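Local coordinates for protein obscurin (Homo sapiens, PDB 2YZ8) that probably serves as a giant modular scaffold and signalling protein of striated muscle, built largely from immunoglobulin-like domains such as this one, at residues 20-25 against 91-96; 29-34 against 59-64; 53-58 against 66-71. All coordinates share one frame; numbering follows the deposited sequence.

Contact 1: 20-25 against 91-96; sequences VLEGGA and LTVTAL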
ATOM      1  N   VAL A  20      10.479   2.995   7.211  1.00 22.74           N
ATOM      2  CA  VAL A  20      10.098   2.235   8.404  1.00 22.87           C
ATOM      3  C   VAL A  20      11.253   1.332   8.837  1.00 22.91           C
ATOM      4  O   VAL A  20      12.007   0.845   7.994  1.00 22.56           O
ATOM      5  CB  VAL A  20       8.834   1.366   8.142  1.00 22.73           C
ATOM      6  CG1 VAL A  20       8.424   0.592   9.393  1.00 23.48           C
ATOM      7  CG2 VAL A  20       7.668   2.221   7.664  1.00 22.62           C
ATOM      8  N   LEU A  21      11.380   1.117  10.147  1.00 22.91           N
ATOM      9  CA  LEU A  21      12.368   0.184  10.696  1.00 23.09           C
ATOM     10  C   LEU A  21      12.071  -1.259  10.298  1.00 23.04           C
ATOM     11  O   LEU A  21      10.910  -1.650  10.159  1.00 23.15           O
ATOM     12  CB  LEU A  21      12.431   0.281  12.229  1.00 23.11           C
ATOM     13  CG  LEU A  21      13.222   1.377  12.966  1.00 23.99           C
ATOM     14  CD1 LEU A  21      14.636   1.563  12.401  1.00 23.59           C
ATOM     15  CD2 LEU A  21      12.473   2.709  12.996  1.00 24.85           C
ATOM     16  N   GLU A  22      13.134  -2.040  10.130  1.00 23.10           N
ATOM     17  CA  GLU A  22      13.058  -3.486   9.930  1.00 23.42           C
ATOM     18  C   GLU A  22      12.302  -4.149  11.089  1.00 23.47           C
ATOM     19  O   GLU A  22      12.416  -3.713  12.237  1.00 23.49           O
ATOM     20  CB  GLU A  22      14.478  -4.052   9.848  1.00 23.41           C
ATOM     21  CG  GLU A  22      14.589  -5.476   9.321  1.00 23.88           C
ATOM     22  CD  GLU A  22      16.003  -6.038   9.407  1.00 24.06           C
ATOM     23  OE1 GLU A  22      16.895  -5.377   9.989  1.00 25.05           O
ATOM     24  OE2 GLU A  22      16.224  -7.155   8.891  1.00 25.25           O
ATOM     25  N   GLY A  23      11.526  -5.186  10.781  1.00 23.50           N
ATOM     26  CA  GLY A  23      10.845  -5.979  11.805  1.00 23.77           C
ATOM     27  C   GLY A  23       9.446  -5.528  12.191  1.00 24.05           C
ATOM     28  O   GLY A  23       8.685  -6.298  12.785  1.00 24.16           O
ATOM     29  N   GLY A  24       9.099  -4.288  11.856  1.00 24.21           N
ATOM     30  CA  GLY A  24       7.808  -3.726  12.240  1.00 24.67           C
ATOM     31  C   GLY A  24       6.672  -4.115  11.312  1.00 24.79           C
ATOM     32  O   GLY A  24       6.622  -5.232  10.795  1.00 25.05           O
ATOM     33  N   ALA A  25       5.742  -3.184  11.130  1.00 24.81           N
ATOM     34  CA  ALA A  25       4.700  -3.303  10.124  1.00 24.43           C
ATOM     35  C   ALA A  25       4.612  -1.972   9.401  1.00 24.19           C
ATOM     36  O   ALA A  25       4.650  -0.914  10.029  1.00 24.58           O
ATOM     37  CB  ALA A  25       3.367  -3.659  10.764  1.00 24.70           C
ATOM     38  N   LEU A  91       8.492   2.333  -0.379  1.00 21.91           N
ATOM     39  CA  LEU A  91       8.741   1.974   0.999  1.00 21.64           C
ATOM     40  C   LEU A  91      10.234   1.749   1.186  1.00 21.36           C
ATOM     41  O   LEU A  91      10.828   0.927   0.494  1.00 21.14           O
ATOM     42  CB  LEU A  91       7.960   0.704   1.347  1.00 21.34           C
ATOM     43  CG  LEU A  91       8.220  -0.042   2.663  1.00 21.78           C
ATOM     44  CD1 LEU A  91       8.044   0.851   3.892  1.00 21.64           C
ATOM     45  CD2 LEU A  91       7.294  -1.249   2.742  1.00 21.73           C
ATOM     46  N   THR A  92      10.838   2.498   2.104  1.00 21.57           N
ATOM     47  CA  THR A  92      12.249   2.322   2.449  1.00 21.73           C
ATOM     48  C   THR A  92      12.322   1.615   3.797  1.00 22.04           C
ATOM     49  O   THR A  92      11.637   2.000   4.747  1.00 21.91           O
ATOM     50  CB  THR A  92      13.003   3.682   2.477  1.00 21.81           C
ATOM     51  OG1 THR A  92      12.966   4.265   1.172  1.00 21.32           O
ATOM     52  CG2 THR A  92      14.475   3.521   2.898  1.00 21.98           C
ATOM     53  N   VAL A  93      13.137   0.563   3.868  1.00 22.30           N
ATOM     54  CA  VAL A  93      13.307  -0.186   5.111  1.00 21.90           C
ATOM     55  C   VAL A  93      14.688   0.091   5.685  1.00 22.37           C
ATOM     56  O   VAL A  93      15.701  -0.024   4.981  1.00 22.32           O
ATOM     57  CB  VAL A  93      13.053  -1.703   4.909  1.00 21.95           C
ATOM     58  CG1 VAL A  93      13.358  -2.493   6.193  1.00 21.58           C
ATOM     59  CG2 VAL A  93      11.601  -1.930   4.476  1.00 21.44           C
ATOM     60  N   THR A  94      14.717   0.489   6.958  1.00 22.49           N
ATOM     61  CA  THR A  94      15.964   0.832   7.651  1.00 22.43           C
ATOM     62  C   THR A  94      16.337  -0.295   8.605  1.00 22.30           C
ATOM     63  O   THR A  94      15.484  -0.794   9.355  1.00 22.02           O
ATOM     64  CB  THR A  94      15.806   2.161   8.425  1.00 22.77           C
ATOM     65  OG1 THR A  94      15.477   3.209   7.503  1.00 23.91           O
ATOM     66  CG2 THR A  94      17.082   2.538   9.172  1.00 22.80           C
ATOM     67  N   ALA A  95      17.608  -0.695   8.576  1.00 22.20           N
ATOM     68  CA  ALA A  95      18.084  -1.788   9.420  1.00 22.11           C
ATOM     69  C   ALA A  95      17.989  -1.431  10.899  1.00 22.01           C
ATOM     70  O   ALA A  95      18.247  -0.287  11.280  1.00 22.13           O
ATOM     71  CB  ALA A  95      19.504  -2.162   9.056  1.00 21.85           C
ATOM     72  N   LEU A  96      17.613  -2.411  11.721  1.00 21.85           N
ATOM     73  CA  LEU A  96      17.525  -2.227  13.170  1.00 21.84           C
ATOM     74  C   LEU A  96      18.893  -2.351  13.839  1.00 21.96           C
ATOM     75  O   LEU A  96      19.639  -3.287  13.538  1.00 21.90           O
ATOM     76  CB  LEU A  96      16.569  -3.248  13.801  1.00 21.70           C
ATOM     77  CG  LEU A  96      15.105  -2.895  14.076  1.00 21.83           C
ATOM     78  CD1 LEU A  96      14.429  -4.077  14.746  1.00 21.47           C
ATOM     79  CD2 LEU A  96      14.963  -1.649  14.942  1.00 21.80           C
TER
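The carbonyl oxygen of T94 receives the backbone N-H of E22, with T94 O 2.8 Å from E22 N and the donor tilted 17° from the carbonyl plane. The CA-H of L21 also approaches T94 O, a weaker contact, with L21 CA 3.5 Å from that oxygen. One residue earlier, V20 is held through both backbone polar atoms: V20 N donates to T92 O nearly along the C=O axis, while V20 O accepts from T94 N at 2.9 Å. These bonds form a parallel ladder pairing V20 with V93 and L21 with T94. With CG1 of V20 lying opposite its backbone N (chi1 -179°), CG2 is left to meet L91 CD1 at 4.0 Å, and L70 packs against both residues. On the T94 face, L21 CG rests on L96 CD2 (4.0 Å), the two side chains meeting at about a right angle. L96 also brings CD1 within 3.2 Å of E22 O, the carbonyl of the middle peptide of the type II turn from L21 to G24, in which G23 takes a positive phi. Parallel pairing of a short strand near the N terminus with the last strand is the A'-G arrangement of the I-set immunoglobulin fold.

Contact 2: 29-34 against 59-64; sequences RCVLSS and EGAMLE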
ATOM      1  N   ARG A  29      -1.168   4.068   3.137  1.00 18.46           N
ATOM      2  CA  ARG A  29      -2.522   4.623   3.129  1.00 18.06           C
ATOM      3  C   ARG A  29      -2.762   5.566   1.955  1.00 17.80           C
ATOM      4  O   ARG A  29      -1.912   6.398   1.634  1.00 17.41           O
ATOM      5  CB  ARG A  29      -2.793   5.384   4.427  1.00 17.95           C
ATOM      6  CG  ARG A  29      -2.846   4.535   5.684  1.00 18.33           C
ATOM      7  CD  ARG A  29      -3.137   5.413   6.885  1.00 19.52           C
ATOM      8  NE  ARG A  29      -3.373   4.646   8.104  1.00 21.10           N
ATOM      9  CZ  ARG A  29      -2.444   4.375   9.018  1.00 21.91           C
ATOM     10  NH1 ARG A  29      -2.764   3.671  10.095  1.00 22.65           N
ATOM     11  NH2 ARG A  29      -1.194   4.799   8.858  1.00 22.60           N
ATOM     12  N   CYS A  30      -3.931   5.436   1.331  1.00 17.25           N
ATOM     13  CA  CYS A  30      -4.396   6.410   0.347  1.00 17.28           C
ATOM     14  C   CYS A  30      -5.910   6.579   0.441  1.00 16.93           C
ATOM     15  O   CYS A  30      -6.575   5.865   1.198  1.00 17.30           O
ATOM     16  CB  CYS A  30      -3.951   6.046  -1.079  1.00 16.97           C
ATOM     17  SG  CYS A  30      -4.550   4.456  -1.694  1.00 18.20           S
ATOM     18  N   VAL A  31      -6.452   7.537  -0.307  1.00 16.72           N
ATOM     19  CA  VAL A  31      -7.874   7.882  -0.195  1.00 16.70           C
ATOM     20  C   VAL A  31      -8.527   8.059  -1.566  1.00 16.61           C
ATOM     21  O   VAL A  31      -7.966   8.711  -2.449  1.00 15.92           O
ATOM     22  CB  VAL A  31      -8.077   9.177   0.639  1.00 16.95           C
ATOM     23  CG1 VAL A  31      -9.554   9.490   0.808  1.00 17.09           C
ATOM     24  CG2 VAL A  31      -7.410   9.065   2.007  1.00 17.43           C
ATOM     25  N   LEU A  32      -9.711   7.472  -1.731  1.00 16.60           N
ATOM     26  CA  LEU A  32     -10.511   7.615  -2.950  1.00 17.03           C
ATOM     27  C   LEU A  32     -11.470   8.804  -2.843  1.00 17.01           C
ATOM     28  O   LEU A  32     -11.758   9.278  -1.741  1.00 17.03           O
ATOM     29  CB  LEU A  32     -11.336   6.342  -3.192  1.00 17.34           C
ATOM     30  CG  LEU A  32     -10.624   5.016  -3.461  1.00 17.95           C
ATOM     31  CD1 LEU A  32     -11.574   3.841  -3.169  1.00 17.35           C
ATOM     32  CD2 LEU A  32     -10.080   4.949  -4.880  1.00 17.74           C
ATOM     33  N   SER A  33     -11.976   9.264  -3.988  1.00 17.23           N
ATOM     34  CA  SER A  33     -12.930  10.386  -4.043  1.00 17.11           C
ATOM     35  C   SER A  33     -14.357   9.985  -3.665  1.00 17.23           C
ATOM     36  O   SER A  33     -15.215  10.847  -3.437  1.00 16.89           O
ATOM     37  CB  SER A  33     -12.915  11.046  -5.427  1.00 17.03           C
ATOM     38  OG  SER A  33     -13.167  10.097  -6.447  1.00 17.13           O
ATOM     39  N   SER A  34     -14.611   8.680  -3.629  1.00 17.33           N
ATOM     40  CA  SER A  34     -15.847   8.147  -3.063  1.00 17.60           C
ATOM     41  C   SER A  34     -15.635   6.704  -2.611  1.00 17.34           C
ATOM     42  O   SER A  34     -14.604   6.098  -2.906  1.00 17.10           O
ATOM     43  CB  SER A  34     -17.023   8.271  -4.046  1.00 17.82           C
ATOM     44  OG  SER A  34     -16.762   7.610  -5.266  1.00 18.99           O
ATOM     45  N   GLU A  59     -11.734   1.325   4.840  1.00 19.89           N
ATOM     46  CA  GLU A  59     -12.619   2.023   5.764  1.00 19.87           C
ATOM     47  C   GLU A  59     -13.256   3.201   5.031  1.00 19.93           C
ATOM     48  O   GLU A  59     -12.764   4.327   5.092  1.00 19.86           O
ATOM     49  CB  GLU A  59     -11.849   2.480   7.008  1.00 19.68           C
ATOM     50  CG  GLU A  59     -12.726   3.008   8.138  1.00 19.62           C
ATOM     51  N   GLY A  60     -14.356   2.921   4.336  1.00 20.48           N
ATOM     52  CA  GLY A  60     -15.038   3.904   3.499  1.00 20.51           C
ATOM     53  C   GLY A  60     -14.196   4.201   2.275  1.00 20.63           C
ATOM     54  O   GLY A  60     -13.933   3.313   1.461  1.00 21.07           O
ATOM     55  N   ALA A  61     -13.770   5.453   2.151  1.00 20.57           N
ATOM     56  CA  ALA A  61     -12.882   5.867   1.065  1.00 20.64           C
ATOM     57  C   ALA A  61     -11.395   5.717   1.424  1.00 20.85           C
ATOM     58  O   ALA A  61     -10.524   5.836   0.548  1.00 20.85           O
ATOM     59  CB  ALA A  61     -13.191   7.294   0.658  1.00 20.35           C
HETATM   60  N   MSE A  62     -11.110   5.457   2.699  1.00 21.16           N
HETATM   61  CA  MSE A  62      -9.734   5.239   3.157  1.00 21.63           C
HETATM   62  C   MSE A  62      -9.275   3.822   2.815  1.00 21.56           C
HETATM   63  O   MSE A  62      -9.939   2.831   3.157  1.00 22.35           O
HETATM   64  CB  MSE A  62      -9.589   5.472   4.667  1.00 22.09           C
HETATM   65  CG  MSE A  62     -10.530   6.502   5.292  1.00 23.67           C
HETATM   66 SE   MSE A  62      -9.882   8.343   5.432  1.00 28.26          SE
HETATM   67  CE  MSE A  62     -11.217   9.008   6.658  1.00 24.65           C
ATOM     68  N   LEU A  63      -8.123   3.738   2.159  1.00 22.00           N
ATOM     69  CA  LEU A  63      -7.525   2.469   1.765  1.00 21.80           C
ATOM     70  C   LEU A  63      -6.207   2.262   2.497  1.00 20.70           C
ATOM     71  O   LEU A  63      -5.439   3.202   2.697  1.00 20.68           O
ATOM     72  CB  LEU A  63      -7.284   2.438   0.253  1.00 22.28           C
ATOM     73  CG  LEU A  63      -8.515   2.528  -0.654  1.00 23.00           C
ATOM     74  CD1 LEU A  63      -8.068   2.774  -2.080  1.00 23.12           C
ATOM     75  CD2 LEU A  63      -9.375   1.274  -0.552  1.00 22.99           C
ATOM     76  N   GLU A  64      -5.947   1.019   2.883  1.00 19.70           N
ATOM     77  CA  GLU A  64      -4.806   0.709   3.729  1.00 18.50           C
ATOM     78  C   GLU A  64      -4.200  -0.643   3.339  1.00 17.44           C
ATOM     79  O   GLU A  64      -4.922  -1.634   3.181  1.00 17.35           O
ATOM     80  CB  GLU A  64      -5.279   0.702   5.183  1.00 18.57           C
ATOM     81  CG  GLU A  64      -4.219   0.427   6.226  1.00 19.11           C
ATOM     82  CD  GLU A  64      -4.790   0.370   7.635  1.00 18.95           C
ATOM     83  OE1 GLU A  64      -4.202  -0.324   8.488  1.00 19.84           O
ATOM     84  OE2 GLU A  64      -5.827   1.018   7.892  1.00 20.03           O
TER
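C30 and L63 form an antiparallel hydrogen-bonded pair: L63 N gives a straight bond to C30 O at 2.8 Å, and C30 N returns one to L63 O at 3.0 Å. L32 N extends the ladder to A61 O (2.9 Å, 172° at the hydrogen). R29-E64 and V31-M62 are the non-hydrogen-bonded pairs; beside them the CA-H groups of R29 and V31 approach L63 O and A61 O.

On the inner face, C30 SG stands between its own backbone N and carbonyl carbon (chi1 61°), a rotation that sets it beside L63 CB at 3.9 Å. The side chains of L32 and L63 cross obliquely, with L32 CG 3.7 Å from L63 CD1. An alanine in place of L32 would remove the branch that covers L63 CD1 and is likely to open a gap beside that methyl. A61 CB fits against the L32 backbone, 3.4 Å from L32 O, positioned by the type II' turn from E59 to M62.

The outer face is looser. V31 CG2 lies 4.3 Å from the selenium of M62, a selenomethionine, and R29 NE stays 4.4 Å from E64 OE2, the oxygen standing off the plane of the R29 guanidinium, so that no N-H is aimed at it.

Farther in, C80 and W41 pack on both C30 and L63, in the positions of the cysteine pair and core tryptophan of immunoglobulin domains. Backbone bonds and apolar burial therefore carry this strand pair, while the R29-E64 attraction is probably only a modest addition at the surface.

Contact 3: 53-58 against 66-71; sequences KYSLRQ and VVRNLR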
ATOM      1  N   LYS A  53       1.416 -12.096   4.875  1.00 21.65           N
ATOM      2  CA  LYS A  53       2.321 -10.983   4.590  1.00 21.20           C
ATOM      3  C   LYS A  53       1.597  -9.650   4.425  1.00 20.87           C
ATOM      4  O   LYS A  53       2.003  -8.638   5.003  1.00 20.81           O
ATOM      5  CB  LYS A  53       3.145 -11.272   3.330  1.00 21.21           C
ATOM      6  CG  LYS A  53       4.291 -10.294   3.109  1.00 21.15           C
ATOM      7  CD  LYS A  53       5.404 -10.559   4.107  1.00 20.59           C
ATOM      8  CE  LYS A  53       6.378  -9.416   4.167  1.00 18.47           C
ATOM      9  NZ  LYS A  53       7.346  -9.609   5.274  1.00 17.75           N
ATOM     10  N   TYR A  54       0.537  -9.657   3.621  1.00 20.39           N
ATOM     11  CA  TYR A  54      -0.190  -8.442   3.298  1.00 20.25           C
ATOM     12  C   TYR A  54      -1.608  -8.498   3.831  1.00 20.50           C
ATOM     13  O   TYR A  54      -2.297  -9.510   3.678  1.00 20.18           O
ATOM     14  CB  TYR A  54      -0.230  -8.217   1.785  1.00 20.25           C
ATOM     15  CG  TYR A  54       1.114  -8.330   1.109  1.00 20.45           C
ATOM     16  CD1 TYR A  54       2.045  -7.292   1.181  1.00 20.45           C
ATOM     17  CD2 TYR A  54       1.452  -9.471   0.388  1.00 20.22           C
ATOM     18  CE1 TYR A  54       3.285  -7.395   0.553  1.00 20.07           C
ATOM     19  CE2 TYR A  54       2.688  -9.588  -0.235  1.00 21.32           C
ATOM     20  CZ  TYR A  54       3.594  -8.551  -0.150  1.00 20.56           C
ATOM     21  OH  TYR A  54       4.802  -8.677  -0.776  1.00 21.43           O
ATOM     22  N   SER A  55      -2.034  -7.406   4.456  1.00 20.55           N
ATOM     23  CA  SER A  55      -3.423  -7.248   4.855  1.00 21.11           C
ATOM     24  C   SER A  55      -3.991  -6.051   4.098  1.00 21.39           C
ATOM     25  O   SER A  55      -3.445  -4.941   4.175  1.00 21.43           O
ATOM     26  CB  SER A  55      -3.527  -7.050   6.370  1.00 20.87           C
ATOM     27  OG  SER A  55      -4.877  -6.959   6.785  1.00 22.38           O
ATOM     28  N   LEU A  56      -5.056  -6.293   3.335  1.00 21.53           N
ATOM     29  CA  LEU A  56      -5.686  -5.256   2.520  1.00 22.19           C
ATOM     30  C   LEU A  56      -6.963  -4.811   3.209  1.00 22.19           C
ATOM     31  O   LEU A  56      -7.888  -5.602   3.366  1.00 22.20           O
ATOM     32  CB  LEU A  56      -6.006  -5.772   1.114  1.00 22.16           C
ATOM     33  CG  LEU A  56      -4.883  -5.962   0.096  1.00 22.70           C
ATOM     34  CD1 LEU A  56      -3.947  -7.103   0.484  1.00 23.57           C
ATOM     35  CD2 LEU A  56      -5.486  -6.209  -1.273  1.00 22.83           C
ATOM     36  N   ARG A  57      -6.997  -3.551   3.629  1.00 22.28           N
ATOM     37  CA  ARG A  57      -8.090  -3.047   4.457  1.00 22.46           C
ATOM     38  C   ARG A  57      -8.779  -1.848   3.823  1.00 21.90           C
ATOM     39  O   ARG A  57      -8.159  -1.081   3.099  1.00 21.84           O
ATOM     40  CB  ARG A  57      -7.575  -2.697   5.855  1.00 22.76           C
ATOM     41  CG  ARG A  57      -6.843  -3.847   6.529  1.00 24.44           C
ATOM     42  CD  ARG A  57      -6.267  -3.469   7.872  1.00 27.27           C
ATOM     43  NE  ARG A  57      -5.466  -4.570   8.406  1.00 29.00           N
ATOM     44  CZ  ARG A  57      -4.955  -4.613   9.633  1.00 30.37           C
ATOM     45  NH1 ARG A  57      -5.157  -3.613  10.486  1.00 31.48           N
ATOM     46  NH2 ARG A  57      -4.240  -5.665  10.012  1.00 30.95           N
ATOM     47  N   GLN A  58     -10.073  -1.698   4.092  1.00 21.35           N
ATOM     48  CA  GLN A  58     -10.806  -0.541   3.603  1.00 20.59           C
ATOM     49  C   GLN A  58     -11.715  -0.001   4.710  1.00 20.16           C
ATOM     50  O   GLN A  58     -12.335  -0.770   5.444  1.00 19.54           O
ATOM     51  CB  GLN A  58     -11.604  -0.875   2.331  1.00 20.49           C
ATOM     52  CG  GLN A  58     -12.318   0.342   1.697  1.00 20.49           C
ATOM     53  CD  GLN A  58     -12.646   0.162   0.223  1.00 20.57           C
ATOM     54  OE1 GLN A  58     -12.271  -0.835  -0.388  1.00 21.64           O
ATOM     55  NE2 GLN A  58     -13.327   1.144  -0.360  1.00 20.36           N
ATOM     56  N   VAL A  66      -1.273  -3.195   4.850  1.00 12.46           N
ATOM     57  CA  VAL A  66      -0.374  -3.510   5.940  1.00 11.99           C
ATOM     58  C   VAL A  66       0.613  -4.562   5.447  1.00 11.84           C
ATOM     59  O   VAL A  66       0.222  -5.622   4.960  1.00 11.27           O
ATOM     60  CB  VAL A  66      -1.140  -3.986   7.206  1.00 11.72           C
ATOM     61  CG1 VAL A  66      -0.184  -4.181   8.373  1.00 11.28           C
ATOM     62  CG2 VAL A  66      -2.212  -2.974   7.582  1.00 11.51           C
ATOM     63  N   VAL A  67       1.894  -4.229   5.542  1.00 12.16           N
ATOM     64  CA  VAL A  67       2.973  -5.146   5.201  1.00 12.73           C
ATOM     65  C   VAL A  67       3.582  -5.591   6.522  1.00 13.25           C
ATOM     66  O   VAL A  67       4.278  -4.819   7.177  1.00 13.66           O
ATOM     67  CB  VAL A  67       4.058  -4.459   4.332  1.00 12.65           C
ATOM     68  CG1 VAL A  67       5.047  -5.487   3.800  1.00 12.54           C
ATOM     69  CG2 VAL A  67       3.423  -3.689   3.182  1.00 12.53           C
ATOM     70  N   ARG A  68       3.299  -6.826   6.919  1.00 13.95           N
ATOM     71  CA  ARG A  68       3.733  -7.337   8.214  1.00 14.49           C
ATOM     72  C   ARG A  68       5.133  -7.950   8.137  1.00 14.86           C
ATOM     73  O   ARG A  68       5.623  -8.252   7.045  1.00 14.94           O
ATOM     74  CB  ARG A  68       2.711  -8.337   8.758  1.00 14.63           C
ATOM     75  CG  ARG A  68       1.422  -7.671   9.227  1.00 15.39           C
ATOM     76  CD  ARG A  68       0.331  -8.675   9.538  1.00 18.11           C
ATOM     77  NE  ARG A  68      -0.320  -9.153   8.323  1.00 19.19           N
ATOM     78  CZ  ARG A  68      -1.569  -9.596   8.262  1.00 19.26           C
ATOM     79  NH1 ARG A  68      -2.334  -9.616   9.345  1.00 20.29           N
ATOM     80  NH2 ARG A  68      -2.061 -10.011   7.105  1.00 20.08           N
ATOM     81  N   ASN A  69       5.767  -8.114   9.299  1.00 15.17           N
ATOM     82  CA  ASN A  69       7.129  -8.660   9.407  1.00 15.79           C
ATOM     83  C   ASN A  69       8.103  -8.063   8.381  1.00 16.25           C
ATOM     84  O   ASN A  69       8.697  -8.787   7.570  1.00 16.35           O
ATOM     85  CB  ASN A  69       7.113 -10.195   9.320  1.00 15.67           C
ATOM     86  CG  ASN A  69       6.337 -10.848  10.459  1.00 16.09           C
ATOM     87  OD1 ASN A  69       5.175 -10.525  10.707  1.00 16.21           O
ATOM     88  ND2 ASN A  69       6.978 -11.787  11.148  1.00 16.75           N
ATOM     89  N   LEU A  70       8.260  -6.740   8.424  1.00 16.77           N
ATOM     90  CA  LEU A  70       9.095  -6.034   7.454  1.00 17.25           C
ATOM     91  C   LEU A  70      10.535  -6.529   7.411  1.00 17.55           C
ATOM     92  O   LEU A  70      11.220  -6.592   8.440  1.00 17.49           O
ATOM     93  CB  LEU A  70       9.085  -4.522   7.701  1.00 17.51           C
ATOM     94  CG  LEU A  70       8.069  -3.664   6.944  1.00 17.88           C
ATOM     95  CD1 LEU A  70       8.366  -2.215   7.241  1.00 18.01           C
ATOM     96  CD2 LEU A  70       8.118  -3.910   5.438  1.00 17.49           C
ATOM     97  N   ARG A  71      10.962  -6.886   6.203  1.00 17.51           N
ATOM     98  CA  ARG A  71      12.332  -7.266   5.902  1.00 17.76           C
ATOM     99  C   ARG A  71      12.834  -6.260   4.865  1.00 17.65           C
ATOM    100  O   ARG A  71      12.016  -5.616   4.209  1.00 17.30           O
ATOM    101  CB  ARG A  71      12.356  -8.663   5.287  1.00 17.84           C
ATOM    102  CG  ARG A  71      11.767  -9.781   6.130  1.00 18.63           C
ATOM    103  CD  ARG A  71      11.431 -10.970   5.239  1.00 20.53           C
ATOM    104  NE  ARG A  71      10.410 -10.619   4.248  1.00 21.75           N
ATOM    105  CZ  ARG A  71      10.186 -11.285   3.118  1.00 22.18           C
ATOM    106  NH1 ARG A  71      10.912 -12.350   2.803  1.00 22.02           N
ATOM    107  NH2 ARG A  71       9.231 -10.876   2.293  1.00 22.45           N
TER
HETATM  108  O   HOH W   1      -4.756 -10.503   5.369  1.00 47.99           O
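Backbone bonds join S55 and V66 as an antiparallel hydrogen-bonded pair, S55 N giving to V66 O and V66 N to S55 O, both in the carbonyl plane. R68 N continues the ladder to K53 O at 2.9 Å, and the CA-H of Y54 points at V66 O.

Among the charged groups, K53 has its CB directed away from the opposing segment, yet a bend at chi2 (73°) brings the amine back to R68 O, with NZ 2.8 Å from that oxygen in its carbonyl plane. K53 NZ and R71 NE come as near as 3.4 Å, but D74 forms salt bridges with K53 NZ and R71 NH2, which probably balances the two positive charges. R57 NE donates within its own strand to S55 OG, an almost straight bond (174°) lying in the guanidinium plane, which helps to hold that plane's rotation. A water bridges R68 NH2 and Y54 O.

Carbon atoms pack over one face of each flat group. V66 CG2 sits over the centre of the R57 guanidinium, 3.7 Å from NE, and S55 CB lies over the R68 guanidinium toward its rim, 3.4 Å from NH2. The Y54 ring carries K53 CG over the middle of one face, while its CE1 meets V67 CG1 at 4.2 Å as the two side chains run alongside.

Within the fold, this is the open end of the hairpin of strands 54-59 and 62-67. V67 packs on A26 of strand 26-32, and L70 reaches across to L91 and V93 of strand 85-94.

In the fold
From the N terminus, the chain enters contact 1 at 20-25, then contact 2 at 29-34 in the following strand. Segment 53-58 opens contact 3. The chain then turns back through 59-64, closing contact 2, and through 66-71, closing contact 3; these two loops therefore cross. Contact 1 closes last, at 91-96, with both others nested inside its loop. Contacts 2 and 3 share strand 62-67 as the middle member of 26-32, 62-67 and 54-59, and E64 O probably bonds to R57 N between them. Contact 1 belongs to the second sheet of the sandwich, and L70 connects it to contact 3. The centres of contacts 1 and 2 lie about 24 Å apart.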